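Local structure of beta-amyloid-like protein (Caenorhabditis elegans, 3K6B) at residues N10-H15 and Q96-E101; R135-D140 and L175-T180; D140-L145 and E208-I213. The protein is a nematode relative of the amyloid precursor protein whose helical E2 domain binds a sulfated sugar here and probably binds heparin-like glycans. All coordinates share one frame; numbering follows the deposited sequence.

Contact 1 of 3, residues N10-H15 and Q96-E101. With GU4 (2,3,4,6-tetra-O-sulfonato-alpha-D-glucopyranose), chain B.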
loop_
_atom_site.group_PDB
_atom_site.type_symbol
_atom_site.label_atom_id
_atom_site.label_comp_id
_atom_site.label_asym_id
_atom_site.label_seq_id
_atom_site.Cartn_x
_atom_site.Cartn_y
_atom_site.Cartn_z
ATOM N N ASN A 10 -12.915 -3.754 -12.165
ATOM C CA ASN A 10 -13.271 -2.330 -12.183
ATOM C C ASN A 10 -12.112 -1.677 -11.443
ATOM O O ASN A 10 -11.724 -0.568 -11.755
ATOM C CB ASN A 10 -14.607 -2.050 -11.454
ATOM C CG ASN A 10 -15.148 -0.628 -11.723
ATOM O OD1 ASN A 10 -14.390 0.278 -12.075
ATOM N ND2 ASN A 10 -16.470 -0.438 -11.533
ATOM N N TRP A 11 -11.565 -2.391 -10.469
ATOM C CA TRP A 11 -10.452 -1.863 -9.695
ATOM C C TRP A 11 -10.757 -0.505 -9.046
ATOM O O TRP A 11 -9.983 -0.018 -8.222
ATOM C CB TRP A 11 -9.179 -1.778 -10.564
ATOM C CG TRP A 11 -8.663 -3.151 -10.978
ATOM C CD1 TRP A 11 -9.183 -4.366 -10.626
ATOM C CD2 TRP A 11 -7.509 -3.436 -11.778
ATOM N NE1 TRP A 11 -8.423 -5.389 -11.149
ATOM C CE2 TRP A 11 -7.387 -4.845 -11.859
ATOM C CE3 TRP A 11 -6.562 -2.642 -12.431
ATOM C CZ2 TRP A 11 -6.354 -5.470 -12.569
ATOM C CZ3 TRP A 11 -5.544 -3.266 -13.132
ATOM C CH2 TRP A 11 -5.446 -4.662 -13.194
ATOM N N THR A 12 -11.907 0.064 -9.408
ATOM C CA THR A 12 -12.392 1.347 -8.898
ATOM C C THR A 12 -12.494 1.361 -7.378
ATOM O O THR A 12 -12.368 2.408 -6.761
ATOM C CB THR A 12 -13.788 1.711 -9.550
ATOM O OG1 THR A 12 -13.560 2.374 -10.796
ATOM C CG2 THR A 12 -14.612 2.637 -8.683
ATOM N N ASN A 13 -12.729 0.211 -6.771
ATOM C CA ASN A 13 -12.817 0.150 -5.321
ATOM C C ASN A 13 -11.831 -0.887 -4.839
ATOM O O ASN A 13 -12.210 -1.797 -4.117
ATOM C CB ASN A 13 -14.221 -0.244 -4.867
ATOM C CG ASN A 13 -15.252 0.835 -5.152
ATOM O OD1 ASN A 13 -15.875 0.865 -6.220
ATOM N ND2 ASN A 13 -15.419 1.745 -4.199
ATOM N N GLU A 14 -10.570 -0.750 -5.263
ATOM C CA GLU A 14 -9.512 -1.662 -4.878
ATOM C C GLU A 14 -9.277 -1.681 -3.367
ATOM O O GLU A 14 -9.145 -2.755 -2.793
ATOM C CB GLU A 14 -8.217 -1.309 -5.626
ATOM C CG GLU A 14 -7.004 -2.145 -5.232
ATOM C CD GLU A 14 -7.195 -3.624 -5.518
ATOM O OE1 GLU A 14 -8.066 -3.949 -6.352
ATOM O OE2 GLU A 14 -6.472 -4.461 -4.927
ATOM N N HIS A 15 -9.219 -0.508 -2.740
ATOM C CA HIS A 15 -9.016 -0.442 -1.314
ATOM C C HIS A 15 -9.982 -1.358 -0.587
ATOM O O HIS A 15 -9.572 -2.218 0.188
ATOM C CB HIS A 15 -9.188 0.973 -0.759
ATOM C CG HIS A 15 -8.934 1.073 0.712
ATOM N ND1 HIS A 15 -9.282 2.160 1.491
ATOM C CD2 HIS A 15 -8.361 0.189 1.586
ATOM C CE1 HIS A 15 -8.953 1.955 2.749
ATOM N NE2 HIS A 15 -8.391 0.756 2.828
ATOM N N GLN A 96 -1.163 1.328 -8.256
ATOM C CA GLN A 96 -0.283 2.141 -9.109
ATOM C C GLN A 96 -0.960 2.378 -10.467
ATOM O O GLN A 96 -1.030 3.504 -10.965
ATOM C CB GLN A 96 1.057 1.439 -9.342
ATOM C CG GLN A 96 2.252 2.147 -8.749
ATOM C CD GLN A 96 2.913 1.335 -7.633
ATOM O OE1 GLN A 96 2.644 1.557 -6.447
ATOM N NE2 GLN A 96 3.778 0.382 -8.010
ATOM N N ALA A 97 -1.458 1.295 -11.052
ATOM C CA ALA A 97 -2.147 1.332 -12.340
ATOM C C ALA A 97 -3.336 2.294 -12.316
ATOM O O ALA A 97 -3.516 3.084 -13.242
ATOM C CB ALA A 97 -2.629 -0.057 -12.694
ATOM N N MET A 98 -4.146 2.210 -11.261
ATOM C CA MET A 98 -5.317 3.058 -11.103
ATOM C C MET A 98 -4.925 4.489 -10.810
ATOM O O MET A 98 -5.603 5.405 -11.267
ATOM C CB MET A 98 -6.219 2.514 -9.993
ATOM C CG MET A 98 -7.251 1.535 -10.513
ATOM S SD MET A 98 -8.388 2.405 -11.591
ATOM C CE MET A 98 -9.469 1.075 -12.106
ATOM N N LEU A 99 -3.837 4.687 -10.062
ATOM C CA LEU A 99 -3.349 6.036 -9.742
ATOM C C LEU A 99 -2.869 6.665 -11.036
ATOM O O LEU A 99 -3.134 7.829 -11.330
ATOM C CB LEU A 99 -2.172 5.992 -8.760
ATOM C CG LEU A 99 -2.466 6.100 -7.258
ATOM C CD1 LEU A 99 -1.226 5.727 -6.496
ATOM C CD2 LEU A 99 -2.927 7.496 -6.870
ATOM N N ASN A 100 -2.154 5.875 -11.816
ATOM C CA ASN A 100 -1.652 6.380 -13.072
ATOM C C ASN A 100 -2.786 6.884 -13.939
ATOM O O ASN A 100 -2.691 7.927 -14.575
ATOM C CB ASN A 100 -0.877 5.299 -13.802
ATOM C CG ASN A 100 0.539 5.221 -13.341
ATOM O OD1 ASN A 100 1.181 6.244 -13.125
ATOM N ND2 ASN A 100 1.048 4.011 -13.196
ATOM N N GLU A 101 -3.870 6.132 -13.963
ATOM C CA GLU A 101 -5.029 6.508 -14.746
ATOM C C GLU A 101 -5.520 7.892 -14.342
ATOM O O GLU A 101 -5.816 8.723 -15.195
ATOM C CB GLU A 101 -6.128 5.484 -14.524
ATOM C CG GLU A 101 -7.350 5.652 -15.402
ATOM C CD GLU A 101 -8.426 4.650 -15.026
ATOM O OE1 GLU A 101 -8.992 4.782 -13.917
ATOM O OE2 GLU A 101 -8.686 3.722 -15.826
HETATM O O1 GU4 B . -9.895 6.129 2.331
HETATM C C1 GU4 B . -9.221 5.085 1.743
HETATM O O5 GU4 B . -10.119 4.456 0.783
HETATM C C5 GU4 B . -10.650 5.437 -0.146
HETATM C C6 GU4 B . -11.532 4.690 -1.181
HETATM O O6 GU4 B . -10.917 3.559 -1.898
HETATM S S6 GU4 B . -11.817 2.642 -2.737
HETATM O O22 GU4 B . -13.084 2.331 -2.034
HETATM O O23 GU4 B . -11.134 1.331 -2.856
HETATM O O21 GU4 B . -11.907 3.313 -4.084
HETATM C C4 GU4 B . -9.511 6.208 -0.941
HETATM O O4 GU4 B . -10.052 7.299 -1.704
HETATM S S4 GU4 B . -9.771 7.254 -3.190
HETATM O O25 GU4 B . -10.600 8.377 -3.757
HETATM O O26 GU4 B . -8.293 7.480 -3.411
HETATM O O24 GU4 B . -10.162 5.937 -3.843
HETATM C C3 GU4 B . -8.369 6.739 0.008
HETATM O O3 GU4 B . -7.211 7.171 -0.744
HETATM S S3 GU4 B . -6.972 8.675 -0.617
HETATM O O28 GU4 B . -6.319 8.933 0.722
HETATM O O29 GU4 B . -6.045 9.096 -1.706
HETATM O O27 GU4 B . -8.239 9.466 -0.842
HETATM C C2 GU4 B . -7.957 5.656 1.030
HETATM O O2 GU4 B . -7.045 6.229 1.953
HETATM S S2 GU4 B . -5.809 5.389 2.092
HETATM O O11 GU4 B . -5.031 5.981 3.205
HETATM O O12 GU4 B . -6.158 4.039 2.627
HETATM O O10 GU4 B . -5.115 5.512 0.750
#

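Contact 2 of 3, residues R135-D140 and L175-T180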
loop_
_atom_site.group_PDB
_atom_site.type_symbol
_atom_site.label_atom_id
_atom_site.label_comp_id
_atom_site.label_asym_id
_atom_site.label_seq_id
_atom_site.Cartn_x
_atom_site.Cartn_y
_atom_site.Cartn_z
ATOM N N ARG A 135 -3.603 16.571 -7.046
ATOM C CA ARG A 135 -4.152 15.607 -6.098
ATOM C C ARG A 135 -3.690 14.213 -6.517
ATOM O O ARG A 135 -3.336 13.391 -5.671
ATOM C CB ARG A 135 -5.685 15.662 -6.132
ATOM C CG ARG A 135 -6.348 16.001 -4.810
ATOM C CD ARG A 135 -7.874 16.106 -4.903
ATOM N NE ARG A 135 -8.341 17.376 -5.458
ATOM C CZ ARG A 135 -9.025 17.501 -6.595
ATOM N NH1 ARG A 135 -9.336 16.425 -7.315
ATOM N NH2 ARG A 135 -9.396 18.702 -7.018
ATOM N N ALA A 136 -3.708 13.954 -7.826
ATOM C CA ALA A 136 -3.297 12.656 -8.374
ATOM C C ALA A 136 -1.833 12.344 -8.115
ATOM O O ALA A 136 -1.516 11.293 -7.592
ATOM C CB ALA A 136 -3.580 12.592 -9.854
ATOM N N GLU A 137 -0.933 13.238 -8.497
ATOM C CA GLU A 137 0.485 13.013 -8.251
ATOM C C GLU A 137 0.771 12.895 -6.747
ATOM O O GLU A 137 1.469 11.982 -6.298
ATOM C CB GLU A 137 1.297 14.159 -8.839
ATOM C CG GLU A 137 1.291 14.178 -10.334
ATOM C CD GLU A 137 2.354 13.270 -10.937
ATOM O OE1 GLU A 137 2.867 12.377 -10.250
ATOM O OE2 GLU A 137 2.682 13.443 -12.122
ATOM N N GLU A 138 0.230 13.825 -5.966
ATOM C CA GLU A 138 0.444 13.803 -4.524
ATOM C C GLU A 138 -0.082 12.514 -3.881
ATOM O O GLU A 138 0.501 12.021 -2.924
ATOM C CB GLU A 138 -0.189 15.036 -3.870
ATOM C CG GLU A 138 0.738 15.738 -2.879
ATOM C CD GLU A 138 2.020 16.213 -3.537
ATOM O OE1 GLU A 138 1.911 16.900 -4.561
ATOM O OE2 GLU A 138 3.132 15.917 -3.054
ATOM N N LYS A 139 -1.170 11.953 -4.403
ATOM C CA LYS A 139 -1.692 10.702 -3.849
ATOM C C LYS A 139 -0.699 9.581 -4.116
ATOM O O LYS A 139 -0.621 8.605 -3.361
ATOM C CB LYS A 139 -3.045 10.349 -4.469
ATOM C CG LYS A 139 -4.115 11.029 -3.832
ATOM N N ASP A 140 0.052 9.728 -5.206
ATOM C CA ASP A 140 1.071 8.763 -5.601
ATOM C C ASP A 140 2.228 8.839 -4.615
ATOM O O ASP A 140 2.816 7.830 -4.274
ATOM C CB ASP A 140 1.545 9.075 -7.019
ATOM C CG ASP A 140 2.501 8.036 -7.562
ATOM O OD1 ASP A 140 2.659 6.974 -6.937
ATOM O OD2 ASP A 140 3.095 8.293 -8.627
ATOM N N LEU A 175 9.176 16.734 -10.229
ATOM C CA LEU A 175 9.508 17.178 -11.575
ATOM C C LEU A 175 8.260 17.272 -12.430
ATOM O O LEU A 175 7.992 18.322 -13.000
ATOM C CB LEU A 175 10.533 16.263 -12.243
ATOM C CG LEU A 175 11.985 16.576 -11.839
ATOM C CD1 LEU A 175 12.918 15.680 -12.605
ATOM C CD2 LEU A 175 12.348 18.029 -12.129
ATOM N N ARG A 176 7.484 16.197 -12.508
ATOM C CA ARG A 176 6.270 16.221 -13.302
ATOM C C ARG A 176 5.355 17.363 -12.893
ATOM O O ARG A 176 4.850 18.080 -13.752
ATOM C CB ARG A 176 5.523 14.896 -13.198
ATOM C CG ARG A 176 6.047 13.811 -14.104
ATOM C CD ARG A 176 5.187 12.577 -13.972
ATOM N NE ARG A 176 5.218 11.996 -12.636
ATOM C CZ ARG A 176 5.964 10.948 -12.294
ATOM N NH1 ARG A 176 6.746 10.356 -13.189
ATOM N NH2 ARG A 176 5.936 10.493 -11.049
ATOM N N ILE A 177 5.135 17.540 -11.591
ATOM C CA ILE A 177 4.278 18.632 -11.126
ATOM C C ILE A 177 4.861 19.994 -11.515
ATOM O O ILE A 177 4.143 20.855 -12.019
ATOM C CB ILE A 177 4.043 18.577 -9.592
ATOM C CG1 ILE A 177 3.298 17.294 -9.229
ATOM C CG2 ILE A 177 3.186 19.765 -9.140
ATOM C CD1 ILE A 177 2.964 17.154 -7.754
ATOM N N ASN A 178 6.156 20.196 -11.292
ATOM C CA ASN A 178 6.777 21.456 -11.671
ATOM C C ASN A 178 6.708 21.673 -13.184
ATOM O O ASN A 178 6.461 22.788 -13.624
ATOM C CB ASN A 178 8.219 21.510 -11.183
ATOM C CG ASN A 178 8.326 22.041 -9.781
ATOM O OD1 ASN A 178 9.232 21.687 -9.050
ATOM N ND2 ASN A 178 7.402 22.905 -9.402
ATOM N N GLY A 179 6.922 20.629 -13.978
ATOM C CA GLY A 179 6.817 20.773 -15.418
ATOM C C GLY A 179 5.379 21.071 -15.841
ATOM O O GLY A 179 5.138 21.800 -16.806
ATOM N N THR A 180 4.410 20.522 -15.117
ATOM C CA THR A 180 3.003 20.737 -15.443
ATOM C C THR A 180 2.564 22.150 -15.106
ATOM O O THR A 180 1.586 22.652 -15.658
ATOM C CB THR A 180 2.110 19.722 -14.713
ATOM O OG1 THR A 180 2.582 18.410 -15.009
ATOM C CG2 THR A 180 0.667 19.817 -15.178
#

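Contact 3 of 3, residues D140-L145 and E208-I213. With GU4 (2,3,4,6-tetra-O-sulfonato-alpha-D-glucopyranose), chain B.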
loop_
_atom_site.group_PDB
_atom_site.type_symbol
_atom_site.label_atom_id
_atom_site.label_comp_id
_atom_site.label_asym_id
_atom_site.label_seq_id
_atom_site.Cartn_x
_atom_site.Cartn_y
_atom_site.Cartn_z
ATOM N N ASP A 140 0.052 9.728 -5.206
ATOM C CA ASP A 140 1.071 8.763 -5.601
ATOM C C ASP A 140 2.228 8.839 -4.615
ATOM O O ASP A 140 2.816 7.830 -4.274
ATOM C CB ASP A 140 1.545 9.075 -7.019
ATOM C CG ASP A 140 2.501 8.036 -7.562
ATOM O OD1 ASP A 140 2.659 6.974 -6.937
ATOM O OD2 ASP A 140 3.095 8.293 -8.627
ATOM N N ARG A 141 2.556 10.042 -4.165
ATOM C CA ARG A 141 3.610 10.218 -3.178
ATOM C C ARG A 141 3.173 9.618 -1.830
ATOM O O ARG A 141 3.896 8.839 -1.236
ATOM C CB ARG A 141 3.940 11.720 -3.042
ATOM C CG ARG A 141 4.937 12.106 -1.943
ATOM C CD ARG A 141 5.368 13.552 -2.146
ATOM N NE ARG A 141 6.383 13.984 -1.193
ATOM C CZ ARG A 141 6.171 14.195 0.102
ATOM N NH1 ARG A 141 4.965 14.016 0.623
ATOM N NH2 ARG A 141 7.173 14.588 0.881
ATOM N N MET A 142 1.977 9.979 -1.369
ATOM C CA MET A 142 1.431 9.497 -0.090
ATOM C C MET A 142 1.352 7.978 0.036
ATOM O O MET A 142 1.586 7.408 1.110
ATOM C CB MET A 142 0.039 10.073 0.156
ATOM C CG MET A 142 -0.739 9.313 1.213
ATOM S SD MET A 142 -2.563 9.570 1.103
ATOM C CE MET A 142 -3.152 7.883 0.550
ATOM N N HIS A 143 0.985 7.323 -1.057
ATOM C CA HIS A 143 0.924 5.881 -1.021
ATOM C C HIS A 143 2.300 5.292 -1.048
ATOM O O HIS A 143 2.565 4.305 -0.379
ATOM C CB HIS A 143 0.047 5.340 -2.149
ATOM C CG HIS A 143 -1.355 5.111 -1.717
ATOM N ND1 HIS A 143 -2.392 4.859 -2.586
ATOM C CD2 HIS A 143 -1.903 5.097 -0.475
ATOM C CE1 HIS A 143 -3.515 4.702 -1.903
ATOM N NE2 HIS A 143 -3.240 4.842 -0.616
ATOM N N THR A 144 3.194 5.894 -1.816
ATOM C CA THR A 144 4.560 5.402 -1.911
ATOM C C THR A 144 5.195 5.525 -0.544
ATOM O O THR A 144 5.468 4.520 0.103
ATOM C CB THR A 144 5.354 6.217 -2.926
ATOM O OG1 THR A 144 4.642 6.229 -4.171
ATOM C CG2 THR A 144 6.734 5.625 -3.134
ATOM N N LEU A 145 5.391 6.750 -0.086
ATOM C CA LEU A 145 5.962 6.945 1.220
ATOM C C LEU A 145 5.354 5.973 2.223
ATOM O O LEU A 145 6.092 5.362 2.995
ATOM C CB LEU A 145 5.723 8.367 1.692
ATOM C CG LEU A 145 6.676 9.412 1.122
ATOM C CD1 LEU A 145 6.165 10.799 1.456
ATOM C CD2 LEU A 145 8.073 9.178 1.686
ATOM N N GLU A 208 -1.799 18.264 4.217
ATOM C CA GLU A 208 -2.910 17.454 4.717
ATOM C C GLU A 208 -2.720 15.951 4.538
ATOM O O GLU A 208 -2.820 15.165 5.482
ATOM C CB GLU A 208 -4.207 17.819 3.994
ATOM C CG GLU A 208 -4.801 19.192 4.270
ATOM C CD GLU A 208 -6.137 19.374 3.549
ATOM O OE1 GLU A 208 -7.102 18.637 3.860
ATOM O OE2 GLU A 208 -6.223 20.246 2.658
ATOM N N VAL A 209 -2.461 15.568 3.298
ATOM C CA VAL A 209 -2.320 14.175 2.910
ATOM C C VAL A 209 -1.093 13.399 3.367
ATOM O O VAL A 209 -1.212 12.259 3.825
ATOM C CB VAL A 209 -2.471 14.068 1.391
ATOM C CG1 VAL A 209 -2.039 12.705 0.912
ATOM C CG2 VAL A 209 -3.939 14.335 1.017
ATOM N N SER A 210 0.083 13.999 3.244
ATOM C CA SER A 210 1.310 13.326 3.657
ATOM C C SER A 210 2.202 14.324 4.419
ATOM O O SER A 210 3.223 14.780 3.892
ATOM C CB SER A 210 2.026 12.778 2.412
ATOM O OG SER A 210 2.806 11.634 2.717
ATOM N N PRO A 211 1.825 14.656 5.681
ATOM C CA PRO A 211 2.489 15.586 6.622
ATOM C C PRO A 211 4.010 15.496 6.850
ATOM O O PRO A 211 4.792 15.597 5.893
ATOM C CB PRO A 211 1.701 15.398 7.926
ATOM C CG PRO A 211 1.121 14.012 7.788
ATOM C CD PRO A 211 0.694 13.983 6.349
ATOM N N ASP A 212 4.423 15.325 8.113
ATOM C CA ASP A 212 5.852 15.283 8.457
ATOM C C ASP A 212 6.253 14.194 9.444
ATOM O O ASP A 212 7.109 13.372 9.118
ATOM C CB ASP A 212 6.292 16.641 9.002
ATOM N N ILE A 213 5.645 14.212 10.635
ATOM C CA ILE A 213 5.873 13.267 11.764
ATOM C C ILE A 213 7.065 13.616 12.686
ATOM O O ILE A 213 8.103 14.137 12.234
ATOM C CB ILE A 213 6.003 11.736 11.342
ATOM C CG1 ILE A 213 7.479 11.315 11.298
ATOM C CG2 ILE A 213 5.276 11.456 10.014
ATOM C CD1 ILE A 213 7.688 9.820 11.568
HETATM O O1 GU4 B . -9.895 6.129 2.331
HETATM C C1 GU4 B . -9.221 5.085 1.743
HETATM O O5 GU4 B . -10.119 4.456 0.783
HETATM C C5 GU4 B . -10.650 5.437 -0.146
HETATM C C6 GU4 B . -11.532 4.690 -1.181
HETATM O O6 GU4 B . -10.917 3.559 -1.898
HETATM S S6 GU4 B . -11.817 2.642 -2.737
HETATM O O22 GU4 B . -13.084 2.331 -2.034
HETATM O O23 GU4 B . -11.134 1.331 -2.856
HETATM O O21 GU4 B . -11.907 3.313 -4.084
HETATM C C4 GU4 B . -9.511 6.208 -0.941
HETATM O O4 GU4 B . -10.052 7.299 -1.704
HETATM S S4 GU4 B . -9.771 7.254 -3.190
HETATM O O25 GU4 B . -10.600 8.377 -3.757
HETATM O O26 GU4 B . -8.293 7.480 -3.411
HETATM O O24 GU4 B . -10.162 5.937 -3.843
HETATM C C3 GU4 B . -8.369 6.739 0.008
HETATM O O3 GU4 B . -7.211 7.171 -0.744
HETATM S S3 GU4 B . -6.972 8.675 -0.617
HETATM O O28 GU4 B . -6.319 8.933 0.722
HETATM O O29 GU4 B . -6.045 9.096 -1.706
HETATM O O27 GU4 B . -8.239 9.466 -0.842
HETATM C C2 GU4 B . -7.957 5.656 1.030
HETATM O O2 GU4 B . -7.045 6.229 1.953
HETATM S S2 GU4 B . -5.809 5.389 2.092
HETATM O O11 GU4 B . -5.031 5.981 3.205
HETATM O O12 GU4 B . -6.158 4.039 2.627
HETATM O O10 GU4 B . -5.115 5.512 0.750
#

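Contact 1 of 3, residues N10-H15 and Q96-E101
W11 and M98 make a small surface contact in which the loop leading into helix 14-53 lies against the C-terminal half of helix 55-119. The backbones approach most closely at these two residues, and what joins the segments is apolar packing. M98 bends its chain at chi2 (-66°) and lays its flank along the first carbon of the tryptophan side chain, with M98 CG 3.8 Å from W11 CB; the methyl end lies beside the same carbon, though its exact place is doubtful. The indole also touches R94, and W11 CZ3 meets A97 CB obliquely at 4.4 Å. W11 itself has a positive phi of 55°, part of the turn that brings the chain round into the helix starting at E14. Within this turn T12 OG1 donates to N10 OD1 at 2.6 Å, approaching from above the plane of the amide.

Beyond the turn, the same segment forms one wall of a site for a tetrasulfated glucose. N13 ND2 donates to sulfate oxygen O22 of the ligand at 3.2 Å. H15 ND1 points its N-H in the ring plane and nearly straight (166°) at the sugar ring oxygen O5; the modelled separation of H15 ND1 and O5, 2.5 Å, is shorter than usual and its length uncertain. Sulfate oxygen O12 lies over a face of the same imidazole. The sulfate gripped by N13 thus sits at the N-terminal end of helix 14-53. E14 turns to helix 55-119 itself: OE1 is salt-bridged to R94, and OE2 is hydrogen-bonded to H91 and also to Y5. At this level helix 55-119 lies between the incoming N-terminal chain, which packs on A97 and M98, and helix 123-154.

Contact 2 of 3, residues R135-D140 and L175-T180
E137 and R176 form a salt bridge across two helices that run almost antiparallel. The carboxylate and guanidinium planes are nearly coplanar, 4° apart, and E137 OE2 comes in at the edge of the guanidinium. Both oxygens use the same N-H: R176 NE gives a weak bond to E137 OE2 at 3.0 Å and another, also weak, to E137 OE1 at 3.4 Å. E137 gets there by folding its chain at chi2 (-85°), which swings the carboxylate across the line of the arginine chain. R176 bends at chi3, about CG-CD, which brings NE round to the carboxylate. Beside the ion pair, I177 runs past E137 in the opposite direction, with its CD1 3.6 Å from E137 CB.

This pairing belongs to the antiparallel helical bundle of the E2 domain, where helices 123-154 and 163-182 pack with local axes 10.5 Å apart and 168° between their directions. On the flank, E138 crosses I177 at about a right angle and sets OE1 3.4 Å from I177 CD1; E138 OE2 is salt-bridged to R206 of helix 195-209, and E138 OE1 has a weak bond from W202. D140 OD2 stays 4.3 Å from R176 NH2, well out of the guanidinium plane, so only charge attraction can act between them; K103 of helix 55-119 is its salt-bridge partner. The carbonyl oxygen R176 O is itself held from opposite faces of its plane, by T180 N in the ordinary helical bond and by T180 OG1 at 2.6 Å.

Contact 3 of 3, residues D140-L145 and E208-I213
R141 stretches toward S210 at the end of helix 195-209. Its chain is fully extended from CG to NE, and this carries the guanidinium to the serine: R141 NH1 lies 3.7 Å from S210 CB, with S210 O at the edge of the group and in its plane. R206 brings a second positive charge close to R141.

M142 is the buried residue of the contact, and its CA is the nearest to that of S210, the two CA atoms being 5.4 Å apart. It crosses V209 at about a right angle, and its chain runs past a single methyl, with V209 CG1 3.4 Å from M142 CB and 3.6 Å from M142 CG. A bend at chi3 (111°) then takes CE away from the valine and toward the sulfated glucose, beside sulfate oxygen O10. H143 points away from helix 195-209 and serves the ligand instead: its NE2 is modelled as donating to the same O10, which lies near the imidazole plane, but the bond is too short in the model for its length to be trusted. L145 closes the contact, with L145 CD1 3.7 Å from S210 OG. The same methyl lies over one face of the R141 guanidinium, offset toward the rim, and S210 thus meets the helix at R141, M142 and L145.

Helix 123-154 has other neighbours around this patch: D140, R141, T144 and L145 touch helix 163-182 at I173, L170 and R169, whereas H143 packs on V95 of helix 55-119.

In the fold
From the N terminus, contact 1 closes first: the chain enters helix 14-53, turns back into the long helix 55-119 and meets its own start, 80 residues intervening. Contacts 2 and 3 follow in series with it and cross one another. Contact 2 closes a 34-residue excursion between helices 123-154 and 163-182, and contact 3 begins within it, at the shared D140, but ends beyond it at the close of helix 195-209. Helix 123-154 thus joins both later partners. L99 links contact 1 to this bundle by packing on K139 and D140, and the sulfated glucose bridges contacts 1 and 3 through H15 and H143.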